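Local coordinates for aminopentol aminotransferase (Sphingopyxis macrogoltabida, PDB 6HBS), which catalyses the pyridoxal-phosphate-dependent transfer of the amino group of aminopentol (hydrolysed fumonisin B1) to pyruvate, giving 2-keto-HFB1 and L-alanine, at residues M126-A131 / R276-D281; K218-D221 / L226-V229. All blocks are in the same frame, centred on the assembly; numbering follows the deposited sequence.

Contact 1. Residues M126-A131 / R276-D281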
loop_
_atom_site.group_PDB
_atom_site.type_symbol
_atom_site.label_atom_id
_atom_site.label_comp_id
_atom_site.label_asym_id
_atom_site.label_seq_id
_atom_site.Cartn_x
_atom_site.Cartn_y
_atom_site.Cartn_z
ATOM N N MET A 126 5.913 14.196 3.216
ATOM C CA MET A 126 5.670 14.997 4.454
ATOM C C MET A 126 6.836 14.791 5.440
ATOM O O MET A 126 7.427 15.766 5.932
ATOM C CB MET A 126 4.355 14.590 5.105
ATOM C CG MET A 126 4.145 15.177 6.481
ATOM S SD MET A 126 2.602 14.627 7.158
ATOM C CE MET A 126 3.090 13.030 7.809
ATOM N N VAL A 127 7.191 13.524 5.700
ATOM C CA VAL A 127 8.264 13.171 6.613
ATOM C C VAL A 127 9.620 13.650 6.066
ATOM O O VAL A 127 10.406 14.261 6.814
ATOM C CB VAL A 127 8.239 11.668 6.937
ATOM C CG1 VAL A 127 9.450 11.251 7.759
ATOM C CG2 VAL A 127 6.965 11.288 7.655
ATOM N N LEU A 128 9.894 13.413 4.778
ATOM C CA LEU A 128 11.098 13.903 4.115
ATOM C C LEU A 128 11.254 15.415 4.351
ATOM O O LEU A 128 12.336 15.861 4.704
ATOM C CB LEU A 128 11.037 13.593 2.620
ATOM C CG LEU A 128 12.338 13.684 1.829
ATOM C CD1 LEU A 128 12.211 12.879 0.532
ATOM C CD2 LEU A 128 12.709 15.111 1.459
ATOM N N ALA A 129 10.189 16.188 4.102
ATOM C CA ALA A 129 10.272 17.652 4.172
ATOM C C ALA A 129 10.629 18.118 5.594
ATOM O O ALA A 129 11.439 19.043 5.738
ATOM C CB ALA A 129 9.002 18.284 3.670
ATOM N N ARG A 130 10.067 17.469 6.618
ATOM C CA ARG A 130 10.366 17.767 7.992
ATOM C C ARG A 130 11.830 17.415 8.296
ATOM O O ARG A 130 12.521 18.222 8.915
ATOM C CB ARG A 130 9.385 17.041 8.913
ATOM C CG ARG A 130 7.972 17.586 8.848
ATOM C CD ARG A 130 6.968 16.808 9.679
ATOM N NE ARG A 130 5.772 17.633 9.826
ATOM C CZ ARG A 130 4.572 17.173 10.135
ATOM N NH1 ARG A 130 4.387 15.866 10.307
ATOM N NH2 ARG A 130 3.568 18.029 10.276
ATOM N N ALA A 131 12.308 16.233 7.851
ATOM C CA ALA A 131 13.730 15.864 7.988
ATOM C C ALA A 131 14.661 16.874 7.308
ATOM O O ALA A 131 15.728 17.189 7.855
ATOM C CB ALA A 131 14.002 14.483 7.447
ATOM N N ARG A 276 17.804 14.775 -1.518
ATOM C CA ARG A 276 18.309 13.404 -1.567
ATOM C C ARG A 276 18.767 12.952 -0.174
ATOM O O ARG A 276 18.445 11.821 0.254
ATOM C CB ARG A 276 19.435 13.278 -2.598
ATOM C CG ARG A 276 19.912 11.846 -2.817
ATOM C CD ARG A 276 21.124 11.745 -3.722
ATOM N NE ARG A 276 20.809 12.026 -5.108
ATOM C CZ ARG A 276 20.479 11.107 -6.009
ATOM N NH1 ARG A 276 20.416 9.827 -5.651
ATOM N NH2 ARG A 276 20.168 11.483 -7.242
ATOM N N ASP A 277 19.483 13.820 0.560
ATOM C CA ASP A 277 20.021 13.421 1.871
ATOM C C ASP A 277 18.894 13.101 2.845
ATOM O O ASP A 277 19.016 12.151 3.612
ATOM C CB ASP A 277 20.915 14.479 2.529
ATOM C CG ASP A 277 22.302 14.555 1.921
ATOM O OD1 ASP A 277 22.734 13.574 1.292
ATOM O OD2 ASP A 277 22.932 15.612 2.069
ATOM N N ALA A 278 17.831 13.920 2.838
ATOM C CA ALA A 278 16.708 13.695 3.739
ATOM C C ALA A 278 15.976 12.393 3.375
ATOM O O ALA A 278 15.472 11.691 4.226
ATOM C CB ALA A 278 15.766 14.870 3.685
ATOM N N ALA A 279 15.884 12.116 2.083
ATOM C CA ALA A 279 15.288 10.884 1.603
ATOM C C ALA A 279 16.049 9.672 2.150
ATOM O O ALA A 279 15.447 8.623 2.412
ATOM C CB ALA A 279 15.296 10.865 0.099
ATOM N N ARG A 280 17.369 9.797 2.292
ATOM C CA ARG A 280 18.169 8.679 2.867
ATOM C C ARG A 280 18.016 8.565 4.387
ATOM O O ARG A 280 18.176 7.469 4.938
ATOM C CB ARG A 280 19.637 8.842 2.491
ATOM C CG ARG A 280 19.882 8.780 0.994
ATOM C CD ARG A 280 21.309 9.162 0.671
ATOM N NE ARG A 280 22.226 8.137 1.130
ATOM C CZ ARG A 280 23.549 8.240 1.061
ATOM N NH1 ARG A 280 24.093 9.378 0.665
ATOM N NH2 ARG A 280 24.315 7.223 1.421
ATOM N N ASP A 281 17.764 9.687 5.069
ATOM C CA ASP A 281 17.749 9.723 6.529
ATOM C C ASP A 281 16.449 9.149 7.071
ATOM O O ASP A 281 16.434 8.573 8.133
ATOM C CB ASP A 281 17.903 11.141 7.103
ATOM C CG ASP A 281 19.286 11.764 6.962
ATOM O OD1 ASP A 281 20.257 11.027 6.679
ATOM O OD2 ASP A 281 19.376 12.996 7.102
#
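L128 reaches from helix 118-133 to helix 276-281 and meets A278 and A279 with its two methyl branches. CD1 lies 3.7 Å from A279 CB. CD2 takes the neighbouring residue, 3.8 Å from A278 CB. CG faces the backbone between them, 3.9 Å from A279 N, so the fork of the leucine fits against one short piece of helix surface. The backbone takes part too: L128 O is 3.7 Å from A278 CB, a van der Waals contact of a carbonyl oxygen with a methyl. One turn further on, A131 points its methyl at A278, and the two CB atoms are 4.2 Å apart. CG of L128 stands anti to the backbone N (chi1 -164°), which swings the branches toward the other helix although the CB itself does not point there. The axes of the two short segments approach to 8.5 Å at 113°, and the alanines A131, A278 and A279 at the crossing are consistent with this close approach. Cutting L128 back to an alanine removes both branches, and a gap would probably open beside A278 and A279.

W111 of strand 111-115 packs on both L128 and A279, closing the contact from the sheet. I282 touches A131 where helix 276-281 ends. R276 turns away from the contact and hydrogen-bonds to N273 and to the backbone O of R16 of the second subunit, so the short helix also borders the dimer interface. No hydrogen bond or salt bridge joins the two segments; their direct hold rests on van der Waals fit between methyl groups and one carbonyl oxygen.

Contact 2. Residues K218-D221 / L226-V229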
loop_
_atom_site.group_PDB
_atom_site.type_symbol
_atom_site.label_atom_id
_atom_site.label_comp_id
_atom_site.label_asym_id
_atom_site.label_seq_id
_atom_site.Cartn_x
_atom_site.Cartn_y
_atom_site.Cartn_z
ATOM N N LYS A 218 8.067 30.630 -5.358
ATOM C CA LYS A 218 8.878 31.731 -4.806
ATOM C C LYS A 218 8.940 31.695 -3.272
ATOM O O LYS A 218 9.993 31.891 -2.698
ATOM C CB LYS A 218 8.335 33.072 -5.317
ATOM C CG LYS A 218 9.013 34.301 -4.726
ATOM C CD LYS A 218 8.369 35.623 -5.142
ATOM C CE LYS A 218 6.991 35.847 -4.546
ATOM N NZ LYS A 218 7.041 35.953 -3.066
ATOM N N CYS A 219 7.831 31.459 -2.583
ATOM C CA CYS A 219 7.860 31.366 -1.143
ATOM C C CYS A 219 8.709 30.167 -0.700
ATOM O O CYS A 219 9.459 30.248 0.293
ATOM C CB CYS A 219 6.461 31.245 -0.563
ATOM S SG CYS A 219 5.516 32.783 -0.731
ATOM N N CYS A 220 8.592 29.053 -1.427
ATOM C CA CYS A 220 9.401 27.895 -1.107
ATOM C C CYS A 220 10.879 28.247 -1.303
ATOM O O CYS A 220 11.688 28.010 -0.418
ATOM C CB CYS A 220 8.974 26.676 -1.928
ATOM S SG CYS A 220 7.495 25.888 -1.253
ATOM N N ASP A 221 11.205 28.848 -2.452
ATOM C CA ASP A 221 12.570 29.287 -2.746
ATOM C C ASP A 221 13.107 30.175 -1.615
ATOM O O ASP A 221 14.213 29.945 -1.118
ATOM C CB ASP A 221 12.672 30.014 -4.090
ATOM C CG ASP A 221 12.611 29.095 -5.300
ATOM O OD1 ASP A 221 12.720 27.876 -5.119
ATOM O OD2 ASP A 221 12.416 29.593 -6.407
ATOM N N LEU A 226 10.073 22.828 0.963
ATOM C CA LEU A 226 9.957 22.044 -0.293
ATOM C C LEU A 226 8.577 22.226 -0.903
ATOM O O LEU A 226 7.571 22.057 -0.211
ATOM C CB LEU A 226 10.195 20.562 -0.002
ATOM C CG LEU A 226 11.555 20.202 0.578
ATOM C CD1 LEU A 226 11.733 18.686 0.613
ATOM C CD2 LEU A 226 12.674 20.835 -0.200
ATOM N N LEU A 227 8.558 22.467 -2.220
ATOM C CA LEU A 227 7.343 22.454 -3.015
ATOM C C LEU A 227 7.058 21.018 -3.459
ATOM O O LEU A 227 7.877 20.397 -4.132
ATOM C CB LEU A 227 7.464 23.363 -4.241
ATOM C CG LEU A 227 6.203 23.430 -5.098
ATOM C CD1 LEU A 227 5.003 23.849 -4.268
ATOM C CD2 LEU A 227 6.386 24.350 -6.288
ATOM N N VAL A 228 5.895 20.526 -3.066
ATOM C CA VAL A 228 5.464 19.174 -3.360
ATOM C C VAL A 228 4.219 19.250 -4.249
ATOM O O VAL A 228 3.168 19.734 -3.816
ATOM C CB VAL A 228 5.154 18.398 -2.074
ATOM C CG1 VAL A 228 4.830 16.949 -2.411
ATOM C CG2 VAL A 228 6.288 18.490 -1.042
ATOM N N VAL A 229 4.314 18.729 -5.477
ATOM C CA VAL A 229 3.120 18.630 -6.314
ATOM C C VAL A 229 2.562 17.218 -6.171
ATOM O O VAL A 229 3.265 16.254 -6.449
ATOM C CB VAL A 229 3.418 18.992 -7.771
ATOM C CG1 VAL A 229 2.305 18.557 -8.701
ATOM C CG2 VAL A 229 3.679 20.475 -7.918
#
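Helix 210-223 runs into strand 226-230 through a short connection, an alpha-beta unit of the large PLP-binding domain of this fold type I aminotransferase. The strand is an inner one of the mixed seven-stranded sheet, between 189-194 and 253-256 and parallel to both. The helix packs on one face of that sheet, and within 218-221, C220 is the residue that meets 226-229.

C220 points its side chain at the start of the strand. Its SG lies beside the backbone N and anti to the carbonyl carbon (chi1 -79°). This sets the sulfur over the peptide link between L226 and L227, 3.8 Å from L226 C and 3.7 Å from L227 N. No hydrogen bond is made across the segments. L227 N is instead hydrogen-bonded to OD2 of D252, so the sulfur meets a peptide N whose hydrogen already has a partner. V192 of strand 189-194 packs against both C220 and L227 and widens the apolar patch under the helix.

The strand alternates in the usual way. L227 faces the helix, while L226 and V228 turn to the other face of the sheet. There L226 packs on helix 118-133, at A129 and H132 among others, and V228 on A125. The sheet is thus covered by a helix on each face, a three-layer alpha-beta-alpha sandwich. The side chain of L227 lies about 14 Å from the bound cofactor, so the contact lies away from the active site and joins helix to sheet.

The CA atoms of C220 and L226 are 5.9 Å apart. The one side-chain pair across the contact is C220 SG against L227 CB, at 3.9 Å.

In the fold
Both contacts are buried, and neither has a hydrogen bond between its segments. Their centres lie 15 Å apart. Contact 2 joins a helix to an inner strand next along the chain. Contact 1 joins two helices far apart in sequence, nearer the second subunit, and its A131 is partly exposed. The chemistry differs accordingly: leucine and alanine methyls fill contact 1, while a cysteine sulfur rests on a peptide in contact 2. Helix 118-133 connects them. It lies on the sheet face turned away from helix 210-223, and L128 CD2 meets L226 CD1 at 3.8 Å. L128 therefore touches both helix 276-281 and the central strand.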